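Local coordinates for protein adhesin (Streptococcus sanguinis SK1 = NCTC 7863, PDB 6VU6) that probably mediates bacterial attachment to host glycoproteins, binding sialylated glycans through two Siglec-like domains, each of which carries a sialylated glycan here, at residues Glu20-Phe25 with Thr78-Ile83; Val40-Gly45 with Tyr96-Arg101; Pro126-Tyr131 with Ser188-Ala193. All blocks are in the same frame, centred on the assembly; numbering follows the deposited sequence.

Interaction 1: residues Glu20-Phe25 with Thr78-Ile83; sequences EEFEFF and TRVYGI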
loop_
_atom_site.group_PDB
_atom_site.type_symbol
_atom_site.label_atom_id
_atom_site.label_comp_id
_atom_site.label_asym_id
_atom_site.label_seq_id
_atom_site.Cartn_x
_atom_site.Cartn_y
_atom_site.Cartn_z
ATOM N N GLU A 20 8.526 -9.848 -31.853
ATOM C CA GLU A 20 8.592 -10.899 -30.812
ATOM C C GLU A 20 8.877 -12.261 -31.433
ATOM O O GLU A 20 8.849 -12.368 -32.615
ATOM C CB GLU A 20 7.294 -10.942 -30.014
ATOM C CG GLU A 20 6.873 -9.619 -29.429
ATOM C CD GLU A 20 5.983 -9.731 -28.209
ATOM O OE1 GLU A 20 5.446 -10.802 -27.984
ATOM O OE2 GLU A 20 5.818 -8.729 -27.496
ATOM N N GLU A 21 9.169 -13.263 -30.636
ATOM C CA GLU A 21 9.344 -14.586 -31.253
ATOM C C GLU A 21 8.010 -15.327 -31.292
ATOM O O GLU A 21 7.162 -15.016 -30.527
ATOM C CB GLU A 21 10.287 -15.462 -30.450
ATOM C CG GLU A 21 11.439 -14.743 -29.847
ATOM C CD GLU A 21 11.832 -15.419 -28.559
ATOM O OE1 GLU A 21 12.162 -14.708 -27.577
ATOM O OE2 GLU A 21 11.748 -16.658 -28.531
ATOM N N PHE A 22 7.844 -16.194 -32.268
ATOM C CA PHE A 22 6.693 -17.092 -32.323
ATOM C C PHE A 22 7.164 -18.540 -32.374
ATOM O O PHE A 22 8.335 -18.831 -32.650
ATOM C CB PHE A 22 5.797 -16.832 -33.523
ATOM C CG PHE A 22 6.463 -17.107 -34.833
ATOM C CD1 PHE A 22 7.231 -16.131 -35.424
ATOM C CD2 PHE A 22 6.339 -18.350 -35.477
ATOM C CE1 PHE A 22 7.858 -16.353 -36.650
ATOM C CE2 PHE A 22 6.964 -18.594 -36.703
ATOM C CZ PHE A 22 7.735 -17.592 -37.291
ATOM N N GLU A 23 6.213 -19.449 -32.170
ATOM C CA GLU A 23 6.504 -20.875 -32.132
ATOM C C GLU A 23 5.202 -21.638 -32.041
ATOM O O GLU A 23 4.313 -21.255 -31.287
ATOM C CB GLU A 23 7.411 -21.239 -30.950
ATOM C CG GLU A 23 7.460 -22.724 -30.663
ATOM C CD GLU A 23 8.247 -23.048 -29.408
ATOM O OE1 GLU A 23 9.473 -23.262 -29.512
ATOM O OE2 GLU A 23 7.644 -23.093 -28.314
ATOM N N PHE A 24 5.078 -22.705 -32.817
ATOM C CA PHE A 24 3.941 -23.602 -32.723
ATOM C C PHE A 24 4.399 -24.963 -33.236
ATOM O O PHE A 24 5.504 -25.100 -33.770
ATOM C CB PHE A 24 2.740 -23.045 -33.506
ATOM C CG PHE A 24 2.957 -22.950 -34.997
ATOM C CD1 PHE A 24 3.612 -21.852 -35.565
ATOM C CD2 PHE A 24 2.475 -23.950 -35.846
ATOM C CE1 PHE A 24 3.785 -21.764 -36.953
ATOM C CE2 PHE A 24 2.631 -23.864 -37.226
ATOM C CZ PHE A 24 3.293 -22.769 -37.788
ATOM N N PHE A 25 3.544 -25.978 -33.081
ATOM C CA PHE A 25 3.928 -27.360 -33.367
ATOM C C PHE A 25 2.968 -28.010 -34.346
ATOM O O PHE A 25 1.745 -27.855 -34.244
ATOM C CB PHE A 25 4.023 -28.203 -32.087
ATOM C CG PHE A 25 5.154 -27.793 -31.207
ATOM C CD1 PHE A 25 4.983 -26.773 -30.264
ATOM C CD2 PHE A 25 6.406 -28.369 -31.354
ATOM C CE1 PHE A 25 6.043 -26.357 -29.468
ATOM C CE2 PHE A 25 7.472 -27.963 -30.560
ATOM C CZ PHE A 25 7.291 -26.958 -29.615
ATOM N N THR A 78 6.745 -31.335 -35.132
ATOM C CA THR A 78 7.624 -30.424 -35.885
ATOM C C THR A 78 7.493 -29.012 -35.320
ATOM O O THR A 78 6.390 -28.544 -35.273
ATOM C CB THR A 78 7.320 -30.453 -37.382
ATOM O OG1 THR A 78 7.704 -31.714 -37.891
ATOM C CG2 THR A 78 8.030 -29.353 -38.129
ATOM N N ARG A 79 8.599 -28.406 -34.930
ATOM C CA ARG A 79 8.615 -27.044 -34.406
ATOM C C ARG A 79 8.777 -26.036 -35.541
ATOM O O ARG A 79 9.757 -26.095 -36.283
ATOM C CB ARG A 79 9.761 -26.911 -33.414
ATOM C CG ARG A 79 9.862 -25.561 -32.708
ATOM C CD ARG A 79 11.126 -25.532 -31.833
ATOM N NE ARG A 79 11.247 -24.289 -31.081
ATOM C CZ ARG A 79 12.256 -23.426 -31.192
ATOM N NH1 ARG A 79 12.245 -22.321 -30.458
ATOM N NH2 ARG A 79 13.276 -23.661 -32.012
ATOM N N VAL A 80 7.821 -25.117 -35.680
ATOM C CA VAL A 80 7.931 -23.971 -36.596
ATOM C C VAL A 80 8.103 -22.729 -35.734
ATOM O O VAL A 80 7.305 -22.504 -34.824
ATOM C CB VAL A 80 6.688 -23.816 -37.503
ATOM C CG1 VAL A 80 6.851 -22.642 -38.462
ATOM C CG2 VAL A 80 6.346 -25.122 -38.245
ATOM N N TYR A 81 9.138 -21.925 -35.998
ATOM C CA TYR A 81 9.440 -20.815 -35.087
ATOM C C TYR A 81 10.182 -19.708 -35.820
ATOM O O TYR A 81 10.594 -19.865 -36.972
ATOM C CB TYR A 81 10.269 -21.292 -33.882
ATOM C CG TYR A 81 11.616 -21.839 -34.281
ATOM C CD1 TYR A 81 11.713 -23.062 -34.931
ATOM C CD2 TYR A 81 12.784 -21.126 -34.041
ATOM C CE1 TYR A 81 12.929 -23.570 -35.320
ATOM C CE2 TYR A 81 14.024 -21.628 -34.433
ATOM C CZ TYR A 81 14.084 -22.854 -35.068
ATOM O OH TYR A 81 15.298 -23.379 -35.463
ATOM N N GLY A 82 10.372 -18.593 -35.120
ATOM C CA GLY A 82 11.214 -17.515 -35.620
ATOM C C GLY A 82 10.883 -16.181 -34.966
ATOM O O GLY A 82 9.937 -16.058 -34.196
ATOM N N ILE A 83 11.686 -15.164 -35.317
ATOM C CA ILE A 83 11.525 -13.809 -34.772
ATOM C C ILE A 83 11.105 -12.845 -35.883
ATOM O O ILE A 83 11.897 -12.556 -36.792
ATOM C CB ILE A 83 12.814 -13.309 -34.101
ATOM C CG1 ILE A 83 13.240 -14.255 -32.977
ATOM C CG2 ILE A 83 12.601 -11.896 -33.539
ATOM C CD1 ILE A 83 14.628 -13.982 -32.445
#
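F22, F24 and their partners G82 and V80 form two antiparallel hydrogen-bonded pairs, so that four backbone bonds join strand 21-25 to strand 78-83. The straightest runs from F22 N to G82 O (2.8 Å, 170°); in the same pair G82 N bonds F22 O at a longer 3.2 Å. E21, E23 and F25 face I83, Y81 and R79 in the non-hydrogen-bonded pairs between and beside them, where CA-H...O contacts such as E23 CA to V80 O (3.2 Å) supplement the regular bonds.

On the buried face the apolar contacts involve two phenylalanine rings. With chi1 at 65°, CG of F22 is held between its backbone N and carbonyl carbon, which swings the ring across beneath the neighbouring strand; G82 presents its bare backbone to the ring, its N lying over the centre and its CA making an off-centre CH-pi contact. F24 adopts the same torsion, and V80 CB sits over its ring face, 3.9 Å from the centroid, while V80 CG1 comes within 3.5 Å of F24 CE1.

The other face adds a salt bridge. R79, extended from CG to NE, crosses E23 at about a right angle; its NE donates to E23 OE1 (2.6 Å) on the anti side of the carboxylate, and NH1 adds a weak second bond to the same oxygen. The guanidinium rests on Y81, its NH2 over the centre of that ring. There E21 CG lies against I83 CG1 and F25 CE2 against R79 CB.

In this Siglec-like domain the two strands form the middle of a four-stranded antiparallel sheet, between strands 7-9 and 58-61. Y59 of strand 58-61 touches V80, and from the second sheet A16 and V14 of strand 13-17 pack on F22 and F24, while F120 of strand 119-125 meets F24 edge-to-face.

Interaction 2: residues Val40-Gly45 with Tyr96-Arg101; sequences VRNIEG and YTKYVR. With SIA (N-acetyl-alpha-neuraminic acid), chain C; GAL (beta-D-galactopyranose), chain B.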
loop_
_atom_site.group_PDB
_atom_site.type_symbol
_atom_site.label_atom_id
_atom_site.label_comp_id
_atom_site.label_asym_id
_atom_site.label_seq_id
_atom_site.Cartn_x
_atom_site.Cartn_y
_atom_site.Cartn_z
ATOM N N VAL A 40 8.226 -27.635 -44.978
ATOM C CA VAL A 40 7.438 -26.392 -45.005
ATOM C C VAL A 40 7.870 -25.574 -46.220
ATOM O O VAL A 40 9.072 -25.401 -46.450
ATOM C CB VAL A 40 7.637 -25.558 -43.727
ATOM C CG1 VAL A 40 6.683 -24.346 -43.727
ATOM C CG2 VAL A 40 7.474 -26.423 -42.484
ATOM N N ARG A 41 6.912 -25.052 -46.989
ATOM C CA ARG A 41 7.317 -24.435 -48.251
ATOM C C ARG A 41 6.268 -23.463 -48.779
ATOM O O ARG A 41 5.087 -23.546 -48.438
ATOM C CB ARG A 41 7.605 -25.505 -49.295
ATOM C CG ARG A 41 6.466 -26.502 -49.523
ATOM C CD ARG A 41 5.988 -26.380 -50.950
ATOM N NE ARG A 41 6.349 -27.512 -51.767
ATOM C CZ ARG A 41 6.394 -27.491 -53.097
ATOM N NH1 ARG A 41 6.108 -26.386 -53.779
ATOM N NH2 ARG A 41 6.695 -28.608 -53.727
ATOM N N ASN A 42 6.731 -22.523 -49.610
ATOM C CA ASN A 42 5.849 -21.732 -50.481
ATOM C C ASN A 42 5.048 -22.627 -51.416
ATOM O O ASN A 42 5.501 -23.703 -51.799
ATOM C CB ASN A 42 6.679 -20.788 -51.357
ATOM C CG ASN A 42 7.331 -19.681 -50.564
ATOM O OD1 ASN A 42 7.313 -19.695 -49.340
ATOM N ND2 ASN A 42 7.908 -18.711 -51.263
ATOM N N ILE A 43 3.904 -22.141 -51.813
ATOM C CA ILE A 43 3.043 -22.916 -52.733
ATOM C C ILE A 43 3.722 -23.096 -54.092
ATOM O O ILE A 43 3.635 -24.175 -54.584
ATOM C CB ILE A 43 1.635 -22.331 -52.872
ATOM C CG1 ILE A 43 0.794 -23.183 -53.814
ATOM C CG2 ILE A 43 1.674 -20.887 -53.307
ATOM C CD1 ILE A 43 0.579 -24.589 -53.383
ATOM N N GLU A 44 4.374 -22.069 -54.639
ATOM C CA GLU A 44 5.030 -22.174 -55.953
ATOM C C GLU A 44 6.252 -23.075 -55.877
ATOM O O GLU A 44 6.831 -23.193 -54.861
ATOM C CB GLU A 44 5.682 -20.892 -56.471
ATOM C CG GLU A 44 5.235 -19.590 -55.880
ATOM C CD GLU A 44 5.724 -19.285 -54.491
ATOM O OE1 GLU A 44 4.916 -19.374 -53.631
ATOM O OE2 GLU A 44 6.882 -18.920 -54.312
ATOM N N GLY A 45 6.701 -23.511 -57.028
ATOM C CA GLY A 45 7.848 -24.403 -57.150
ATOM C C GLY A 45 7.379 -25.756 -57.602
ATOM O O GLY A 45 6.194 -26.050 -57.470
ATOM N N TYR A 96 1.235 -14.639 -44.346
ATOM C CA TYR A 96 1.973 -15.625 -45.131
ATOM C C TYR A 96 1.263 -16.973 -45.046
ATOM O O TYR A 96 1.059 -17.500 -43.952
ATOM C CB TYR A 96 3.429 -15.755 -44.660
ATOM C CG TYR A 96 4.257 -14.472 -44.703
ATOM C CD1 TYR A 96 4.900 -14.048 -45.874
ATOM C CD2 TYR A 96 4.407 -13.687 -43.566
ATOM C CE1 TYR A 96 5.654 -12.890 -45.904
ATOM C CE2 TYR A 96 5.153 -12.521 -43.594
ATOM C CZ TYR A 96 5.783 -12.124 -44.765
ATOM O OH TYR A 96 6.537 -10.955 -44.793
ATOM N N THR A 97 0.883 -17.538 -46.191
ATOM C CA THR A 97 0.305 -18.884 -46.239
ATOM C C THR A 97 1.384 -19.856 -46.678
ATOM O O THR A 97 1.856 -19.774 -47.810
ATOM C CB THR A 97 -0.867 -18.961 -47.204
ATOM O OG1 THR A 97 -1.735 -17.846 -47.017
ATOM C CG2 THR A 97 -1.651 -20.247 -46.963
ATOM N N LYS A 98 1.766 -20.762 -45.801
ATOM C CA LYS A 98 2.820 -21.772 -46.082
ATOM C C LYS A 98 2.232 -23.180 -45.970
ATOM O O LYS A 98 1.378 -23.391 -45.172
ATOM C CB LYS A 98 4.058 -21.562 -45.223
ATOM C CG LYS A 98 4.701 -20.191 -45.318
ATOM C CD LYS A 98 4.999 -19.719 -46.694
ATOM C CE LYS A 98 5.259 -18.236 -46.806
ATOM N NZ LYS A 98 5.777 -17.835 -48.114
ATOM N N TYR A 99 2.761 -24.084 -46.752
ATOM C CA TYR A 99 2.238 -25.445 -46.939
ATOM C C TYR A 99 3.124 -26.488 -46.279
ATOM O O TYR A 99 4.302 -26.429 -46.376
ATOM C CB TYR A 99 2.044 -25.682 -48.426
ATOM C CG TYR A 99 0.942 -24.838 -48.971
ATOM C CD1 TYR A 99 1.153 -23.517 -49.302
ATOM C CD2 TYR A 99 -0.319 -25.348 -49.109
ATOM C CE1 TYR A 99 0.142 -22.732 -49.805
ATOM C CE2 TYR A 99 -1.342 -24.577 -49.594
ATOM C CZ TYR A 99 -1.121 -23.258 -49.924
ATOM O OH TYR A 99 -2.150 -22.515 -50.362
ATOM N N VAL A 100 2.471 -27.447 -45.663
ATOM C CA VAL A 100 3.157 -28.525 -44.919
ATOM C C VAL A 100 2.871 -29.887 -45.540
ATOM O O VAL A 100 1.751 -30.189 -45.784
ATOM C CB VAL A 100 2.853 -28.499 -43.423
ATOM C CG1 VAL A 100 3.644 -29.586 -42.717
ATOM C CG2 VAL A 100 3.145 -27.145 -42.828
ATOM N N ARG A 101 3.924 -30.643 -45.776
ATOM C CA ARG A 101 3.841 -31.960 -46.376
ATOM C C ARG A 101 4.599 -32.945 -45.501
ATOM O O ARG A 101 5.529 -32.555 -44.793
ATOM C CB ARG A 101 4.420 -31.930 -47.785
ATOM C CG ARG A 101 3.899 -30.771 -48.633
ATOM C CD ARG A 101 4.448 -30.786 -50.030
ATOM N NE ARG A 101 3.750 -31.786 -50.805
ATOM C CZ ARG A 101 4.165 -32.253 -51.967
ATOM N NH1 ARG A 101 5.296 -31.793 -52.493
ATOM N NH2 ARG A 101 3.454 -33.181 -52.597
HETATM C C1 SIA C . 0.038 -15.282 -48.783
HETATM C C2 SIA C . 0.097 -14.219 -50.017
HETATM C C3 SIA C . -0.493 -12.804 -49.799
HETATM C C4 SIA C . 0.249 -11.986 -48.744
HETATM C C5 SIA C . 1.738 -11.927 -49.087
HETATM C C6 SIA C . 2.241 -13.359 -49.420
HETATM C C7 SIA C . 3.727 -13.441 -49.817
HETATM C C8 SIA C . 4.070 -14.878 -50.244
HETATM C C9 SIA C . 5.477 -14.878 -50.816
HETATM C C10 SIA C . 3.169 -10.259 -48.019
HETATM C C11 SIA C . 3.905 -9.808 -46.759
HETATM N N5 SIA C . 2.479 -11.426 -47.947
HETATM O O1A SIA C . -0.965 -15.242 -48.014
HETATM O O1B SIA C . 1.016 -16.119 -48.697
HETATM O O4 SIA C . -0.192 -10.625 -48.676
HETATM O O6 SIA C . 1.475 -13.951 -50.470
HETATM O O7 SIA C . 4.043 -12.511 -50.839
HETATM O O8 SIA C . 3.898 -15.796 -49.154
HETATM O O9 SIA C . 6.249 -15.785 -50.044
HETATM O O10 SIA C . 3.197 -9.585 -49.039
HETATM C C1 GAL B . -0.072 -17.046 -54.002
HETATM C C2 GAL B . -0.255 -15.706 -53.325
HETATM C C3 GAL B . -0.196 -15.845 -51.822
HETATM C C4 GAL B . -1.228 -16.916 -51.395
HETATM C C5 GAL B . -0.870 -18.228 -52.122
HETATM C C6 GAL B . -1.850 -19.360 -51.971
HETATM O O2 GAL B . 0.732 -14.749 -53.736
HETATM O O3 GAL B . -0.505 -14.594 -51.196
HETATM O O4 GAL B . -2.510 -16.503 -51.799
HETATM O O5 GAL B . -0.893 -18.027 -53.501
HETATM O O6 GAL B . -1.944 -19.778 -50.672
HETATM O O HOH W 1 7.900 -30.479 -51.553
HETATM O O HOH W 2 3.280 -19.756 -50.543
#
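I43 lies across the Y99 ring: its CD1 is over the centre of one face, 4.0 Å from the centroid, and its CB approaches Y99 CE1 at 3.4 Å. At its edge the same ring carries the hydroxyl that bonds galactose O6 (2.8 Å), while I43 CG2 packs near the sugar's ring oxygen. I43 and Y99 thus border the galactose site together.

N42 and K98 run side by side and point the same way. K98 bends at chi2 (-52°), which carries NZ up to N42 OD1 at 2.7 Å; the ammonium stands well above the amide plane. NZ also donates to sialic acid O8 at 3.0 Å and, weakly, to O9, and it has a further bond to D53 O, so several acceptors fix its place. The N42 amide nitrogen is itself held by E44 OE2 and by D53.

This is the sialoglycan site of a Siglec-like domain, built where edge strand 35-41 leaves strand 95-104. R41 and Y99 still form an antiparallel hydrogen-bonded pair, with Y99 N to R41 O at 2.9 Å, before the chain diverges; water 2 then spans I43 N and T97 O. T97 grips the sialic acid carboxylate with its backbone N on O1B and OG1 on O1A.

Farther from the sugar, the R41 and R101 side chains cross obliquely, with their guanidinium planes turned 71° apart. Water 1 accepts from both R41 NH2 and R101 NH1, and neighbouring acceptors probably offset the two like charges: A46 O takes R41 NH2, while T110 O and the carboxylate of D47 take R101 NH2.

Interaction 3: residues Pro126-Tyr131 with Ser188-Ala193; sequences PQTEKY and STDTIA. With CA (calcium ion), chain H.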
loop_
_atom_site.group_PDB
_atom_site.type_symbol
_atom_site.label_atom_id
_atom_site.label_comp_id
_atom_site.label_asym_id
_atom_site.label_seq_id
_atom_site.Cartn_x
_atom_site.Cartn_y
_atom_site.Cartn_z
ATOM N N PRO A 126 0.669 -5.696 -34.906
ATOM C CA PRO A 126 1.505 -4.805 -34.096
ATOM C C PRO A 126 1.393 -5.163 -32.629
ATOM O O PRO A 126 0.420 -5.774 -32.182
ATOM C CB PRO A 126 0.943 -3.405 -34.380
ATOM C CG PRO A 126 -0.431 -3.635 -34.863
ATOM C CD PRO A 126 -0.457 -4.982 -35.528
ATOM N N GLN A 127 2.426 -4.786 -31.882
ATOM C CA GLN A 127 2.500 -5.135 -30.468
ATOM C C GLN A 127 1.360 -4.526 -29.665
ATOM O O GLN A 127 0.969 -5.066 -28.626
ATOM C CB GLN A 127 3.841 -4.689 -29.906
ATOM C CG GLN A 127 4.968 -5.645 -30.133
ATOM C CD GLN A 127 6.232 -5.172 -29.449
ATOM O OE1 GLN A 127 6.864 -4.209 -29.887
ATOM N NE2 GLN A 127 6.595 -5.829 -28.352
ATOM N N THR A 128 0.826 -3.393 -30.115
ATOM C CA THR A 128 -0.298 -2.796 -29.412
ATOM C C THR A 128 -1.518 -3.712 -29.431
ATOM O O THR A 128 -2.297 -3.719 -28.470
ATOM C CB THR A 128 -0.613 -1.404 -29.999
ATOM O OG1 THR A 128 -1.652 -0.755 -29.243
ATOM C CG2 THR A 128 -0.999 -1.458 -31.461
ATOM N N GLU A 129 -1.679 -4.521 -30.489
ATOM C CA GLU A 129 -2.823 -5.419 -30.605
ATOM C C GLU A 129 -2.737 -6.599 -29.655
ATOM O O GLU A 129 -3.715 -7.338 -29.506
ATOM C CB GLU A 129 -2.955 -5.943 -32.032
ATOM C CG GLU A 129 -3.477 -4.907 -33.017
ATOM C CD GLU A 129 -4.096 -5.551 -34.246
ATOM O OE1 GLU A 129 -4.233 -6.796 -34.253
ATOM O OE2 GLU A 129 -4.449 -4.812 -35.193
ATOM N N LYS A 130 -1.590 -6.801 -29.028
ATOM C CA LYS A 130 -1.420 -7.814 -28.006
ATOM C C LYS A 130 -1.716 -7.292 -26.601
ATOM O O LYS A 130 -2.168 -8.065 -25.752
ATOM C CB LYS A 130 0.020 -8.350 -28.072
ATOM C CG LYS A 130 0.378 -9.394 -27.040
ATOM C CD LYS A 130 1.808 -9.833 -27.279
ATOM C CE LYS A 130 2.285 -10.822 -26.231
ATOM N NZ LYS A 130 3.779 -10.855 -26.185
ATOM N N TYR A 131 -1.466 -6.008 -26.347
ATOM C CA TYR A 131 -1.659 -5.468 -24.980
ATOM C C TYR A 131 -2.826 -4.484 -24.842
ATOM O O TYR A 131 -3.176 -3.740 -25.745
ATOM C CB TYR A 131 -0.359 -4.865 -24.451
ATOM C CG TYR A 131 0.870 -5.737 -24.496
ATOM C CD1 TYR A 131 1.132 -6.681 -23.526
ATOM C CD2 TYR A 131 1.808 -5.582 -25.485
ATOM C CE1 TYR A 131 2.280 -7.455 -23.569
ATOM C CE2 TYR A 131 2.953 -6.330 -25.547
ATOM C CZ TYR A 131 3.189 -7.267 -24.578
ATOM O OH TYR A 131 4.302 -8.020 -24.658
ATOM N N SER A 188 4.494 0.829 -32.342
ATOM C CA SER A 188 3.024 0.911 -32.229
ATOM C C SER A 188 2.687 1.525 -30.877
ATOM O O SER A 188 3.464 1.419 -29.962
ATOM C CB SER A 188 2.344 -0.406 -32.458
ATOM O OG SER A 188 2.598 -1.314 -31.434
ATOM N N THR A 189 1.507 2.092 -30.777
ATOM C CA THR A 189 1.263 2.874 -29.553
ATOM C C THR A 189 -0.026 2.536 -28.855
ATOM O O THR A 189 -0.749 1.631 -29.256
ATOM C CB THR A 189 1.123 4.357 -29.894
ATOM O OG1 THR A 189 0.236 4.424 -31.002
ATOM C CG2 THR A 189 2.446 4.982 -30.282
ATOM N N ASP A 190 -0.237 3.297 -27.807
ATOM C CA ASP A 190 -1.454 3.145 -27.010
ATOM C C ASP A 190 -1.663 4.374 -26.162
ATOM O O ASP A 190 -0.734 4.814 -25.604
ATOM C CB ASP A 190 -1.323 1.952 -26.111
ATOM C CG ASP A 190 -2.539 1.107 -26.260
ATOM O OD1 ASP A 190 -3.474 1.487 -26.913
ATOM O OD2 ASP A 190 -2.491 0.034 -25.771
ATOM N N THR A 191 -2.903 4.791 -26.014
ATOM C CA THR A 191 -3.184 6.047 -25.303
ATOM C C THR A 191 -4.143 5.872 -24.137
ATOM O O THR A 191 -5.125 5.199 -24.289
ATOM C CB THR A 191 -3.845 7.051 -26.244
ATOM O OG1 THR A 191 -2.933 7.335 -27.290
ATOM C CG2 THR A 191 -4.175 8.365 -25.584
ATOM N N ILE A 192 -3.771 6.439 -23.004
ATOM C CA ILE A 192 -4.695 6.605 -21.886
ATOM C C ILE A 192 -5.152 8.059 -21.889
ATOM O O ILE A 192 -4.326 8.975 -21.807
ATOM C CB ILE A 192 -4.031 6.212 -20.555
ATOM C CG1 ILE A 192 -3.124 5.009 -20.779
ATOM C CG2 ILE A 192 -5.073 5.827 -19.483
ATOM C CD1 ILE A 192 -2.374 4.571 -19.536
ATOM N N ALA A 193 -6.453 8.279 -22.049
ATOM C CA ALA A 193 -6.974 9.636 -22.134
ATOM C C ALA A 193 -6.835 10.365 -20.796
ATOM O O ALA A 193 -6.865 9.750 -19.728
ATOM C CB ALA A 193 -8.442 9.619 -22.576
HETATM CA CA CA H . -3.287 -1.955 -27.352
HETATM O O HOH W 3 -4.927 -1.766 -29.398
#
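The backbone of 127-130 has helical torsions and forms a short turn, with E129 N bonded to P126 O, set against the start of strand 189-192, where T128 and S188 bring their CA atoms to 5.7 Å. Together they build a calcium site at the junction between the Siglec-like domain and the following Rib-like domain.

T128 is central to it. Its OG1 stands anti to the backbone N (chi1 -175°), which aims the hydroxyl at the strand, where it donates to T189 O at 2.6 Å, and leaves CG2 against S188 CB. The same OG1 also binds the calcium ion, so one atom joins metal and strand.

S188 OG accepts from T128 N (3.0 Å) and is bonded in turn to D186; S188 CB also touches P126 CB. D190 follows along the strand and is a monodentate ligand through OD2 at 2.7 Å.

With water 3, five oxygen atoms from three residues and a water are seen around the calcium ion. Two backbone carbonyls, of T128 in the turn and Y131 after it, give the shorter bonds: T128 O lies 2.3 Å from the calcium ion, Y131 O 2.4 Å, and water 3 lies 2.6 Å away.

Interactions 1 and 2 belong to the two sheets of one Siglec-like domain: 20-25 with 78-83 joins the middle strands of one, and 40-45 with 96-101 the edge strand and its neighbour in the other. Their centres are 16 Å apart, and their segments alternate along the chain. Sialic acid is bound at interaction 2 and lies about 13 Å from the F22 side chain of interaction 1. Interaction 3 follows in sequence, at the junction with the next domain, its centre 32 Å from that of interaction 2. It touches interaction 1: E20 OE1 forms a salt bridge with K130 NZ (2.5 Å), and E20 OE2 probably bonds Q127 NE2, tying the residue before strand 21-29 to the calcium-binding turn.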